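Local coordinates for protein transglutaminase elicitor (Phytophthora sojae, PDB 3TW5) that acts as a transglutaminase, probably joining glutamine side chains of proteins to lysine amines, and is probably recognised by host plants as a trigger of innate immunity, at residues A61-K66 with T151-D156; C143-N148 with K360-C365; M246-G251 with A265-L270; T254-E259 with G318-Y323. The protein carries 1 engineered substitution. All blocks are in the same frame, centred on the assembly; numbering follows the deposited sequence.

Contact 1 (A61-K66 with T151-D156)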
loop_
_atom_site.group_PDB
_atom_site.type_symbol
_atom_site.label_atom_id
_atom_site.label_comp_id
_atom_site.label_asym_id
_atom_site.label_seq_id
_atom_site.Cartn_x
_atom_site.Cartn_y
_atom_site.Cartn_z
ATOM N N ALA A 61 1.325 2.213 21.828
ATOM C CA ALA A 61 0.120 2.733 22.461
ATOM C C ALA A 61 0.395 3.195 23.891
ATOM O O ALA A 61 0.084 4.336 24.246
ATOM C CB ALA A 61 -0.977 1.690 22.441
ATOM N N GLU A 62 0.988 2.309 24.695
ATOM C CA GLU A 62 1.335 2.604 26.087
ATOM C C GLU A 62 2.261 3.809 26.205
ATOM O O GLU A 62 2.107 4.631 27.107
ATOM C CB GLU A 62 1.973 1.381 26.751
ATOM C CG GLU A 62 2.420 1.606 28.198
ATOM C CD GLU A 62 2.695 0.316 28.952
ATOM O OE1 GLU A 62 2.304 -0.769 28.465
ATOM O OE2 GLU A 62 3.300 0.392 30.042
ATOM N N LYS A 63 3.218 3.904 25.286
ATOM C CA LYS A 63 4.155 5.023 25.252
ATOM C C LYS A 63 3.452 6.342 24.942
ATOM O O LYS A 63 3.806 7.383 25.500
ATOM C CB LYS A 63 5.276 4.761 24.246
ATOM C CG LYS A 63 6.296 3.736 24.706
ATOM C CD LYS A 63 7.462 3.666 23.741
ATOM C CE LYS A 63 8.506 2.677 24.209
ATOM N NZ LYS A 63 9.632 2.606 23.246
ATOM N N TYR A 64 2.456 6.289 24.057
ATOM C CA TYR A 64 1.661 7.468 23.712
ATOM C C TYR A 64 0.822 7.935 24.899
ATOM O O TYR A 64 0.753 9.134 25.180
ATOM C CB TYR A 64 0.768 7.206 22.491
ATOM C CG TYR A 64 -0.050 8.412 22.071
ATOM C CD1 TYR A 64 0.501 9.403 21.257
ATOM C CD2 TYR A 64 -1.368 8.570 22.501
ATOM C CE1 TYR A 64 -0.244 10.519 20.877
ATOM C CE2 TYR A 64 -2.121 9.683 22.128
ATOM C CZ TYR A 64 -1.554 10.651 21.315
ATOM O OH TYR A 64 -2.295 11.749 20.943
ATOM N N ALA A 65 0.188 6.986 25.584
ATOM C CA ALA A 65 -0.602 7.285 26.772
ATOM C C ALA A 65 0.247 7.965 27.849
ATOM O O ALA A 65 -0.105 9.043 28.332
ATOM C CB ALA A 65 -1.255 6.021 27.311
ATOM N N LYS A 66 1.373 7.340 28.195
ATOM C CA LYS A 66 2.284 7.854 29.222
ATOM C C LYS A 66 2.776 9.276 28.948
ATOM O O LYS A 66 2.807 10.110 29.854
ATOM C CB LYS A 66 3.484 6.920 29.392
ATOM C CG LYS A 66 3.198 5.639 30.160
ATOM C CD LYS A 66 4.461 4.795 30.286
ATOM C CE LYS A 66 4.248 3.598 31.199
ATOM N NZ LYS A 66 5.491 2.782 31.346
ATOM N N THR A 151 10.746 7.474 25.794
ATOM C CA THR A 151 11.457 7.420 24.519
ATOM C C THR A 151 10.594 6.741 23.463
ATOM O O THR A 151 10.148 5.602 23.643
ATOM C CB THR A 151 12.814 6.680 24.652
ATOM O OG1 THR A 151 13.618 7.332 25.640
ATOM C CG2 THR A 151 13.571 6.669 23.325
ATOM N N PHE A 152 10.353 7.461 22.370
ATOM C CA PHE A 152 9.651 6.923 21.215
ATOM C C PHE A 152 10.655 6.498 20.156
ATOM O O PHE A 152 11.444 7.314 19.674
ATOM C CB PHE A 152 8.697 7.963 20.628
ATOM C CG PHE A 152 7.494 8.237 21.481
ATOM C CD1 PHE A 152 6.337 7.478 21.338
ATOM C CD2 PHE A 152 7.511 9.263 22.420
ATOM C CE1 PHE A 152 5.218 7.731 22.123
ATOM C CE2 PHE A 152 6.399 9.522 23.207
ATOM C CZ PHE A 152 5.250 8.754 23.058
ATOM N N GLN A 153 10.629 5.218 19.805
ATOM C CA GLN A 153 11.468 4.704 18.734
ATOM C C GLN A 153 10.856 5.077 17.384
ATOM O O GLN A 153 9.641 5.256 17.290
ATOM C CB GLN A 153 11.623 3.186 18.859
ATOM C CG GLN A 153 12.323 2.716 20.141
ATOM C CD GLN A 153 13.758 3.214 20.267
ATOM O OE1 GLN A 153 14.185 3.637 21.339
ATOM N NE2 GLN A 153 14.506 3.163 19.172
ATOM N N PRO A 154 11.692 5.216 16.332
ATOM C CA PRO A 154 11.157 5.476 14.995
ATOM C C PRO A 154 10.029 4.515 14.638
ATOM O O PRO A 154 9.040 4.913 14.021
ATOM C CB PRO A 154 12.367 5.242 14.093
ATOM C CG PRO A 154 13.514 5.674 14.930
ATOM C CD PRO A 154 13.167 5.277 16.345
ATOM N N MET A 155 10.182 3.264 15.055
ATOM C CA MET A 155 9.177 2.238 14.842
ATOM C C MET A 155 7.873 2.516 15.601
ATOM O O MET A 155 6.785 2.303 15.064
ATOM C CB MET A 155 9.747 0.878 15.231
ATOM C CG MET A 155 8.888 -0.284 14.841
ATOM S SD MET A 155 8.618 -0.321 13.068
ATOM C CE MET A 155 7.537 -1.724 13.006
ATOM N N ASP A 156 7.987 2.985 16.842
ATOM C CA ASP A 156 6.822 3.372 17.637
ATOM C C ASP A 156 6.022 4.462 16.924
ATOM O O ASP A 156 4.789 4.418 16.888
ATOM C CB ASP A 156 7.244 3.872 19.021
ATOM C CG ASP A 156 7.746 2.760 19.930
ATOM O OD1 ASP A 156 7.128 1.674 19.980
ATOM O OD2 ASP A 156 8.758 2.994 20.623
#

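Contact 2 (C143-N148 with K360-C365)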
loop_
_atom_site.group_PDB
_atom_site.type_symbol
_atom_site.label_atom_id
_atom_site.label_comp_id
_atom_site.label_asym_id
_atom_site.label_seq_id
_atom_site.Cartn_x
_atom_site.Cartn_y
_atom_site.Cartn_z
ATOM N N CYS A 143 15.498 8.884 13.950
ATOM C CA CYS A 143 16.111 8.532 15.229
ATOM C C CYS A 143 15.177 8.834 16.419
ATOM O O CYS A 143 14.244 9.629 16.276
ATOM C CB CYS A 143 17.473 9.231 15.362
ATOM S SG CYS A 143 17.387 11.023 15.515
ATOM N N PRO A 144 15.418 8.192 17.589
ATOM C CA PRO A 144 14.502 8.266 18.741
ATOM C C PRO A 144 14.199 9.675 19.252
ATOM O O PRO A 144 15.017 10.584 19.097
ATOM C CB PRO A 144 15.237 7.467 19.823
ATOM C CG PRO A 144 16.100 6.529 19.075
ATOM C CD PRO A 144 16.559 7.301 17.874
ATOM N N VAL A 145 13.020 9.834 19.854
ATOM C CA VAL A 145 12.572 11.109 20.424
ATOM C C VAL A 145 12.051 10.903 21.846
ATOM O O VAL A 145 11.178 10.063 22.082
ATOM C CB VAL A 145 11.452 11.763 19.572
ATOM C CG1 VAL A 145 11.042 13.113 20.158
ATOM C CG2 VAL A 145 11.896 11.934 18.137
ATOM N N LYS A 146 12.593 11.669 22.789
ATOM C CA LYS A 146 12.125 11.633 24.172
ATOM C C LYS A 146 11.151 12.778 24.420
ATOM O O LYS A 146 11.450 13.938 24.122
ATOM C CB LYS A 146 13.299 11.696 25.155
ATOM N N HIS A 147 9.980 12.437 24.952
ATOM C CA HIS A 147 8.958 13.424 25.278
ATOM C C HIS A 147 8.268 13.040 26.580
ATOM O O HIS A 147 7.699 11.952 26.688
ATOM C CB HIS A 147 7.940 13.537 24.143
ATOM C CG HIS A 147 7.011 14.701 24.282
ATOM N ND1 HIS A 147 5.823 14.625 24.977
ATOM C CD2 HIS A 147 7.097 15.969 23.817
ATOM C CE1 HIS A 147 5.215 15.798 24.933
ATOM N NE2 HIS A 147 5.967 16.630 24.235
ATOM N N ASN A 148 8.333 13.941 27.562
ATOM C CA ASN A 148 7.835 13.700 28.925
ATOM C C ASN A 148 8.308 12.374 29.538
ATOM O O ASN A 148 7.513 11.600 30.080
ATOM C CB ASN A 148 6.307 13.848 29.001
ATOM C CG ASN A 148 5.836 15.262 28.676
ATOM O OD1 ASN A 148 6.572 16.238 28.846
ATOM N ND2 ASN A 148 4.597 15.374 28.204
ATOM N N LYS A 360 8.256 15.245 13.383
ATOM C CA LYS A 360 9.142 16.328 12.961
ATOM C C LYS A 360 10.487 16.264 13.679
ATOM O O LYS A 360 11.531 16.515 13.075
ATOM C CB LYS A 360 8.492 17.697 13.191
ATOM C CG LYS A 360 9.222 18.840 12.497
ATOM C CD LYS A 360 8.948 20.181 13.158
ATOM C CE LYS A 360 9.833 21.268 12.557
ATOM N NZ LYS A 360 9.577 22.601 13.165
ATOM N N LYS A 361 10.452 15.925 14.966
ATOM C CA LYS A 361 11.664 15.795 15.767
ATOM C C LYS A 361 12.462 14.553 15.386
ATOM O O LYS A 361 13.691 14.565 15.424
ATOM C CB LYS A 361 11.323 15.763 17.257
ATOM C CG LYS A 361 10.856 17.095 17.812
ATOM C CD LYS A 361 10.525 16.982 19.287
ATOM C CE LYS A 361 10.115 18.328 19.855
ATOM N NZ LYS A 361 9.657 18.194 21.260
ATOM N N SER A 362 11.757 13.490 15.012
ATOM C CA SER A 362 12.393 12.234 14.625
ATOM C C SER A 362 13.153 12.347 13.305
ATOM O O SER A 362 14.250 11.801 13.165
ATOM C CB SER A 362 11.354 11.123 14.530
ATOM O OG SER A 362 11.977 9.855 14.536
ATOM N N ALA A 363 12.561 13.057 12.348
ATOM C CA ALA A 363 13.145 13.232 11.022
ATOM C C ALA A 363 14.327 14.200 11.033
ATOM O O ALA A 363 15.279 14.032 10.267
ATOM C CB ALA A 363 12.083 13.699 10.034
ATOM N N ALA A 364 14.255 15.208 11.901
ATOM C CA ALA A 364 15.309 16.216 12.018
ATOM C C ALA A 364 16.391 15.796 13.017
ATOM O O ALA A 364 17.424 16.462 13.141
ATOM C CB ALA A 364 14.711 17.566 12.405
ATOM N N CYS A 365 16.147 14.684 13.709
ATOM C CA CYS A 365 17.043 14.152 14.742
ATOM C C CYS A 365 17.343 15.149 15.873
ATOM O O CYS A 365 18.486 15.572 16.065
ATOM C CB CYS A 365 18.319 13.544 14.132
ATOM S SG CYS A 365 18.185 11.756 13.789
#

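Contact 3 (M246-G251 with A265-L270)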
loop_
_atom_site.group_PDB
_atom_site.type_symbol
_atom_site.label_atom_id
_atom_site.label_comp_id
_atom_site.label_asym_id
_atom_site.label_seq_id
_atom_site.Cartn_x
_atom_site.Cartn_y
_atom_site.Cartn_z
ATOM N N MET A 246 4.630 -5.698 -32.653
ATOM C CA MET A 246 4.029 -6.870 -33.279
ATOM C C MET A 246 2.872 -6.444 -34.164
ATOM O O MET A 246 2.135 -5.517 -33.827
ATOM C CB MET A 246 3.505 -7.832 -32.215
ATOM C CG MET A 246 4.514 -8.845 -31.721
ATOM S SD MET A 246 3.891 -9.754 -30.295
ATOM C CE MET A 246 4.598 -11.369 -30.585
ATOM N N THR A 247 2.709 -7.119 -35.297
ATOM C CA THR A 247 1.530 -6.902 -36.128
ATOM C C THR A 247 0.345 -7.579 -35.453
ATOM O O THR A 247 0.525 -8.474 -34.620
ATOM C CB THR A 247 1.705 -7.436 -37.568
ATOM O OG1 THR A 247 1.997 -8.837 -37.536
ATOM C CG2 THR A 247 2.830 -6.703 -38.283
ATOM N N LEU A 248 -0.862 -7.143 -35.799
ATOM C CA LEU A 248 -2.080 -7.741 -35.266
ATOM C C LEU A 248 -2.047 -9.255 -35.437
ATOM O O LEU A 248 -2.344 -9.998 -34.499
ATOM C CB LEU A 248 -3.316 -7.147 -35.948
ATOM C CG LEU A 248 -3.544 -5.643 -35.769
ATOM C CD1 LEU A 248 -4.538 -5.128 -36.792
ATOM C CD2 LEU A 248 -4.000 -5.314 -34.350
ATOM N N GLU A 249 -1.648 -9.692 -36.631
ATOM C CA GLU A 249 -1.567 -11.112 -36.981
ATOM C C GLU A 249 -0.525 -11.866 -36.149
ATOM O O GLU A 249 -0.754 -13.012 -35.751
ATOM C CB GLU A 249 -1.277 -11.280 -38.479
ATOM C CG GLU A 249 -2.356 -10.723 -39.422
ATOM C CD GLU A 249 -2.402 -9.191 -39.471
ATOM O OE1 GLU A 249 -3.493 -8.641 -39.747
ATOM O OE2 GLU A 249 -1.359 -8.537 -39.230
ATOM N N GLU A 250 0.611 -11.219 -35.887
ATOM C CA GLU A 250 1.669 -11.805 -35.067
ATOM C C GLU A 250 1.227 -12.036 -33.624
ATOM O O GLU A 250 1.450 -13.116 -33.071
ATOM C CB GLU A 250 2.923 -10.933 -35.093
ATOM C CG GLU A 250 3.832 -11.184 -36.281
ATOM C CD GLU A 250 4.938 -10.147 -36.404
ATOM O OE1 GLU A 250 4.739 -8.989 -35.972
ATOM O OE2 GLU A 250 6.009 -10.490 -36.947
ATOM N N GLY A 251 0.600 -11.019 -33.030
ATOM C CA GLY A 251 0.126 -11.086 -31.648
ATOM C C GLY A 251 -0.983 -12.103 -31.455
ATOM O O GLY A 251 -0.970 -12.876 -30.494
ATOM N N ALA A 265 -11.358 -4.006 -32.504
ATOM C CA ALA A 265 -11.509 -3.711 -33.928
ATOM C C ALA A 265 -10.690 -2.494 -34.350
ATOM O O ALA A 265 -10.167 -2.449 -35.462
ATOM C CB ALA A 265 -12.974 -3.504 -34.269
ATOM N N ALA A 266 -10.570 -1.527 -33.444
ATOM C CA ALA A 266 -9.899 -0.258 -33.722
ATOM C C ALA A 266 -8.374 -0.325 -33.605
ATOM O O ALA A 266 -7.683 0.629 -33.982
ATOM C CB ALA A 266 -10.454 0.838 -32.815
ATOM N N ALA A 267 -7.857 -1.440 -33.087
ATOM C CA ALA A 267 -6.416 -1.618 -32.894
ATOM C C ALA A 267 -5.690 -1.802 -34.226
ATOM O O ALA A 267 -6.077 -2.648 -35.037
ATOM C CB ALA A 267 -6.144 -2.793 -31.969
ATOM N N LYS A 268 -4.645 -1.004 -34.443
ATOM C CA LYS A 268 -3.894 -1.025 -35.702
ATOM C C LYS A 268 -2.611 -1.854 -35.630
ATOM O O LYS A 268 -2.243 -2.516 -36.601
ATOM C CB LYS A 268 -3.581 0.397 -36.184
ATOM C CG LYS A 268 -4.804 1.234 -36.563
ATOM C CD LYS A 268 -5.604 0.615 -37.702
ATOM C CE LYS A 268 -6.911 1.364 -37.915
ATOM N NZ LYS A 268 -7.884 0.577 -38.729
ATOM N N SER A 269 -1.931 -1.804 -34.487
ATOM C CA SER A 269 -0.751 -2.634 -34.244
ATOM C C SER A 269 -0.620 -2.959 -32.758
ATOM O O SER A 269 -1.336 -2.396 -31.923
ATOM C CB SER A 269 0.520 -1.953 -34.765
ATOM O OG SER A 269 0.765 -0.733 -34.091
ATOM N N LEU A 270 0.297 -3.865 -32.431
ATOM C CA LEU A 270 0.469 -4.314 -31.053
ATOM C C LEU A 270 1.905 -4.126 -30.572
ATOM O O LEU A 270 2.839 -4.092 -31.376
ATOM C CB LEU A 270 0.057 -5.784 -30.915
ATOM C CG LEU A 270 -1.327 -6.219 -31.407
ATOM C CD1 LEU A 270 -1.389 -7.726 -31.490
ATOM C CD2 LEU A 270 -2.444 -5.683 -30.517
#

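Contact 4 (T254-E259 with G318-Y323)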
loop_
_atom_site.group_PDB
_atom_site.type_symbol
_atom_site.label_atom_id
_atom_site.label_comp_id
_atom_site.label_asym_id
_atom_site.label_seq_id
_atom_site.Cartn_x
_atom_site.Cartn_y
_atom_site.Cartn_z
ATOM N N THR A 254 0.640 -15.702 -31.731
ATOM C CA THR A 254 1.579 -15.985 -30.647
ATOM C C THR A 254 0.876 -16.223 -29.310
ATOM O O THR A 254 1.240 -17.143 -28.573
ATOM C CB THR A 254 2.629 -14.856 -30.497
ATOM O OG1 THR A 254 3.229 -14.591 -31.771
ATOM C CG2 THR A 254 3.717 -15.242 -29.500
ATOM N N PHE A 255 -0.140 -15.414 -29.015
ATOM C CA PHE A 255 -0.762 -15.420 -27.686
ATOM C C PHE A 255 -2.147 -16.057 -27.608
ATOM O O PHE A 255 -2.623 -16.363 -26.511
ATOM C CB PHE A 255 -0.775 -14.006 -27.096
ATOM C CG PHE A 255 0.597 -13.452 -26.838
ATOM C CD1 PHE A 255 1.300 -13.806 -25.688
ATOM C CD2 PHE A 255 1.196 -12.588 -27.749
ATOM C CE1 PHE A 255 2.574 -13.305 -25.447
ATOM C CE2 PHE A 255 2.470 -12.080 -27.515
ATOM C CZ PHE A 255 3.159 -12.439 -26.363
ATOM N N TYR A 256 -2.788 -16.265 -28.757
ATOM C CA TYR A 256 -4.157 -16.786 -28.773
ATOM C C TYR A 256 -4.376 -17.935 -29.759
ATOM O O TYR A 256 -5.381 -18.650 -29.675
ATOM C CB TYR A 256 -5.165 -15.647 -28.998
ATOM C CG TYR A 256 -5.006 -14.528 -27.990
ATOM C CD1 TYR A 256 -5.470 -14.673 -26.682
ATOM C CD2 TYR A 256 -4.359 -13.340 -28.333
ATOM C CE1 TYR A 256 -5.307 -13.664 -25.746
ATOM C CE2 TYR A 256 -4.191 -12.319 -27.400
ATOM C CZ TYR A 256 -4.669 -12.491 -26.110
ATOM O OH TYR A 256 -4.513 -11.493 -25.179
ATOM N N GLY A 257 -3.430 -18.119 -30.675
ATOM C CA GLY A 257 -3.533 -19.160 -31.693
ATOM C C GLY A 257 -4.555 -18.822 -32.763
ATOM O O GLY A 257 -5.207 -19.713 -33.314
ATOM N N LEU A 258 -4.687 -17.533 -33.059
ATOM C CA LEU A 258 -5.684 -17.052 -34.008
ATOM C C LEU A 258 -5.037 -16.322 -35.180
ATOM O O LEU A 258 -3.958 -15.739 -35.041
ATOM C CB LEU A 258 -6.684 -16.128 -33.306
ATOM C CG LEU A 258 -7.485 -16.678 -32.123
ATOM C CD1 LEU A 258 -8.089 -15.535 -31.334
ATOM C CD2 LEU A 258 -8.569 -17.643 -32.582
ATOM N N GLU A 259 -5.704 -16.351 -36.331
ATOM C CA GLU A 259 -5.197 -15.682 -37.527
ATOM C C GLU A 259 -5.471 -14.182 -37.517
ATOM O O GLU A 259 -4.756 -13.414 -38.164
ATOM C CB GLU A 259 -5.751 -16.336 -38.794
ATOM C CG GLU A 259 -5.083 -17.670 -39.114
ATOM C CD GLU A 259 -5.833 -18.496 -40.151
ATOM O OE1 GLU A 259 -6.963 -18.109 -40.544
ATOM O OE2 GLU A 259 -5.286 -19.547 -40.568
ATOM N N GLY A 318 -5.776 0.572 -25.822
ATOM C CA GLY A 318 -6.217 -0.651 -25.168
ATOM C C GLY A 318 -5.090 -1.614 -24.864
ATOM O O GLY A 318 -3.919 -1.295 -25.061
ATOM N N GLY A 319 -5.451 -2.795 -24.374
ATOM C CA GLY A 319 -4.471 -3.793 -23.974
ATOM C C GLY A 319 -5.083 -5.120 -23.579
ATOM O O GLY A 319 -6.306 -5.236 -23.449
ATOM N N GLU A 320 -4.222 -6.121 -23.400
ATOM C CA GLU A 320 -4.619 -7.454 -22.945
ATOM C C GLU A 320 -3.505 -8.066 -22.101
ATOM O O GLU A 320 -2.337 -7.981 -22.470
ATOM C CB GLU A 320 -4.913 -8.374 -24.136
ATOM C CG GLU A 320 -6.247 -8.130 -24.846
ATOM C CD GLU A 320 -7.462 -8.537 -24.018
ATOM O OE1 GLU A 320 -7.322 -9.375 -23.101
ATOM O OE2 GLU A 320 -8.564 -8.021 -24.298
ATOM N N TRP A 321 -3.869 -8.678 -20.976
ATOM C CA TRP A 321 -2.900 -9.381 -20.133
ATOM C C TRP A 321 -2.505 -10.721 -20.759
ATOM O O TRP A 321 -3.348 -11.420 -21.323
ATOM C CB TRP A 321 -3.470 -9.629 -18.736
ATOM C CG TRP A 321 -3.802 -8.399 -17.939
ATOM C CD1 TRP A 321 -5.046 -7.914 -17.668
ATOM C CD2 TRP A 321 -2.878 -7.515 -17.292
ATOM N NE1 TRP A 321 -4.958 -6.782 -16.897
ATOM C CE2 TRP A 321 -3.638 -6.512 -16.653
ATOM C CE3 TRP A 321 -1.481 -7.469 -17.194
ATOM C CZ2 TRP A 321 -3.050 -5.474 -15.926
ATOM C CZ3 TRP A 321 -0.896 -6.433 -16.470
ATOM C CH2 TRP A 321 -1.682 -5.451 -15.846
ATOM N N VAL A 322 -1.225 -11.073 -20.655
ATOM C CA VAL A 322 -0.714 -12.352 -21.170
ATOM C C VAL A 322 0.212 -13.037 -20.158
ATOM O O VAL A 322 0.484 -12.487 -19.090
ATOM C CB VAL A 322 0.027 -12.192 -22.534
ATOM C CG1 VAL A 322 -0.905 -11.646 -23.614
ATOM C CG2 VAL A 322 1.269 -11.317 -22.394
ATOM N N TYR A 323 0.684 -14.237 -20.505
ATOM C CA TYR A 323 1.676 -14.988 -19.713
ATOM C C TYR A 323 1.355 -15.123 -18.220
ATOM O O TYR A 323 2.247 -14.996 -17.369
ATOM C CB TYR A 323 3.091 -14.401 -19.882
ATOM C CG TYR A 323 3.826 -14.807 -21.143
ATOM C CD1 TYR A 323 3.608 -16.049 -21.743
ATOM C CD2 TYR A 323 4.775 -13.956 -21.717
ATOM C CE1 TYR A 323 4.294 -16.422 -22.901
ATOM C CE2 TYR A 323 5.469 -14.319 -22.872
ATOM C CZ TYR A 323 5.223 -15.554 -23.458
ATOM O OH TYR A 323 5.905 -15.925 -24.598
#

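Contact 1 (A61-K66 with T151-D156)
Lys63 of helix 60-67 reaches Asp156 and Thr151 at the turn between strand 150-152 and helix 154-167. Its chain is extended beyond CG, which carries the ammonium across to both acceptors. NZ makes a hydrogen-bonded salt bridge to Asp156 OD2 at 2.8 Å. It meets the syn side of that oxygen, 27° out of the carboxylate plane. NZ also donates to Thr151 O at 3.1 Å, nearly along the C=O axis. Asp156 comes at the lysine chain crosswise.

Asp156 OD2 has a second donor on its anti side, Gln153 N at 3.0 Å. Gln153 is the N-cap residue, so the carboxylate fastens the start of its own helix while it holds the lysine. Asp156 OD1 is bonded to Trp53 NE1, which further fixes the group.

The apolar part centres on Phe152. Its CE1 lies 3.7 Å from Lys63 CB. The backbone of Tyr64 meets the ring at its edge, near the ring plane, with Tyr64 N 3.7 Å from Phe152 CE1. The phenylalanine thus packs on the helix backbone more than on side chains.

Farther out, Tyr64 meets the rings of Phe68 and Phe75, and its OH bonds to Ser351 N. Phe152 also touches Leu157 and Leu160 of helix 154-167. The contact therefore joins helix 60-67 to strand 150-152 and helix 154-167, with Leu358 of helix 352-364 packed against Phe152.

Contact 2 (C143-N148 with K360-C365)
Ser362 O accepts from two backbone donors, Cys143 N across the contact at 3.3 Å and, weakly, Cys365 N at the end of its own helix. The bond from Cys143 N is nearly straight, with 166° at the hydrogen. In return, Ser362 OG donates to Cys143 O at 2.9 Å. The hydroxyl lies above the carbonyl plane, 36° out of it. Its OG is anti to the backbone N, with chi1 at -163°, and this turns it to the cysteine carbonyl. Ser362 CA makes a longer CH...O contact to the same oxygen. The two residues are thus tied in both directions.

A covalent link lies beside these bonds. Cys143 SG and Cys365 SG form a disulfide, 2.0 Å long. The chain turns out of the helix at Cys365, where the disulfide holds it.

Val145 supplies the apolar packing. Its CG2 lies over the peptide between Lys361 and Ser362, 3.5 Å from Ser362 N. CG1 turns to the Lys361 side chain and meets Lys361 CB at 3.9 Å. Two residues farther along the strand, Lys361 NZ comes to the edge of the His147 ring, 4.2 Å from His147 CD2. That ring also meets Phe68.

Val145 also pairs through its backbone with Phe152 of the partner strand 150-152. A disulfide and two hydrogen bonds tie the C-terminal end of helix 352-364 to the chain entering the beta hairpin 145-147/150-152.

Contact 3 (M246-G251 with A265-L270)
Met246 and Leu270 are a hydrogen-bonded pair of the antiparallel sheet. Met246 N donates to Leu270 O at 2.7 Å, and Leu270 N donates to Met246 O at 2.8 Å. Their side chains leave on the same face of the sheet, with Met246 CB 4.2 Å from Leu270 CB. The strand ends here, and helix 248-256 begins almost at once.

A second polar group lies within 246-251. Thr247 and Glu250 form a capping box. Glu250 N donates to Thr247 OG1 at 3.2 Å. Thr247 N donates at 2.8 Å to Glu250 OE1, which accepts through its anti lone pair. This closes the first turn of the helix right beside the strand pair.

Leucines make the apolar packing. Leu270 CD1 packs against the helix backbone, 3.7 Å from Gly251 CA. Leu248 lies over the turn 267-268. Its CD1 is 3.4 Å from Ala267 O, and its CD2 meets Ala267 CB at 4.1 Å. The same CD2 also touches Leu270 CG. Tyr261 touches both leucines.

Lys268 and Ser269 both face Leu310, as a classic beta bulge. Ala267 and Leu270 touch Glu309 of strand 299-310.

The chemistry divides the work. Backbone bonds fix the strand register, and the capping box starts the helix. Leucine side chains pack on one another and on backbone carbonyls, with no side-chain hydrogen bond or salt bridge between the two segments.

Contact 4 (T254-E259 with G318-Y323)
Phe255 and Tyr323 form a T-shaped pair where helix 248-256 lies against the antiparallel sheet. The edge of Phe255 points to the face of Tyr323. The ring centroids are 5.5 Å apart and the planes meet at 71°. Phe255 CE1 stands above the tyrosine ring, offset toward its rim, with CZ of Tyr323 4.0 Å away.

Val322 packs beside it. Its CG1 is 3.7 Å from Phe255 CD1, and CG2 lies near CE1 of the same ring. The valine and phenylalanine side chains cross at about a right angle. Phe255 has CG anti to its carbonyl carbon, with chi1 at -64°, and this directs the ring toward Val322 and Tyr323.

Tyr256 reaches farther along the strand. Its hydroxyl end comes across Glu320, with Tyr256 OH 3.3 Å from Glu320 CB, and also nears Val322 CG1. This is packing, with no hydrogen bond across the segments. The tyrosine ring and the Glu320 carboxylate stand almost perpendicular. The acid turns to another partner, Glu1 N, which bonds to its OE2.

A second shell surrounds these groups. Leu307 of strand 299-310 touches both Phe255 and Tyr256, and Met246 also packs on Phe255. Tyr272 lies against Val322 and Tyr323. Trp263 meets the Tyr256 ring. Thr254 OG1 is bonded to Glu250 O, while its CG2 rests 3.9 Å above one face of the Phe255 ring.

Overall arrangement
The contacts form two pairs at opposite ends of an elongated chain. Contacts 1 and 2 have centres 11 Å apart and share the hairpin 145-147/150-152. Contacts 3 and 4 have centres 10 Å apart and share helix 248-256 and the large antiparallel sheet. Within each pair the segments alternate along the chain, so the two contacts interlock. The pairs lie on opposite sides of the chain's centre, with contact 1 about 58 Å from contact 3, centre to centre. Contact 1 closes before contacts 3 and 4 open. Contact 2 brings the C-terminal helix back beside contact 1 after the chain has passed through most of the large sheet.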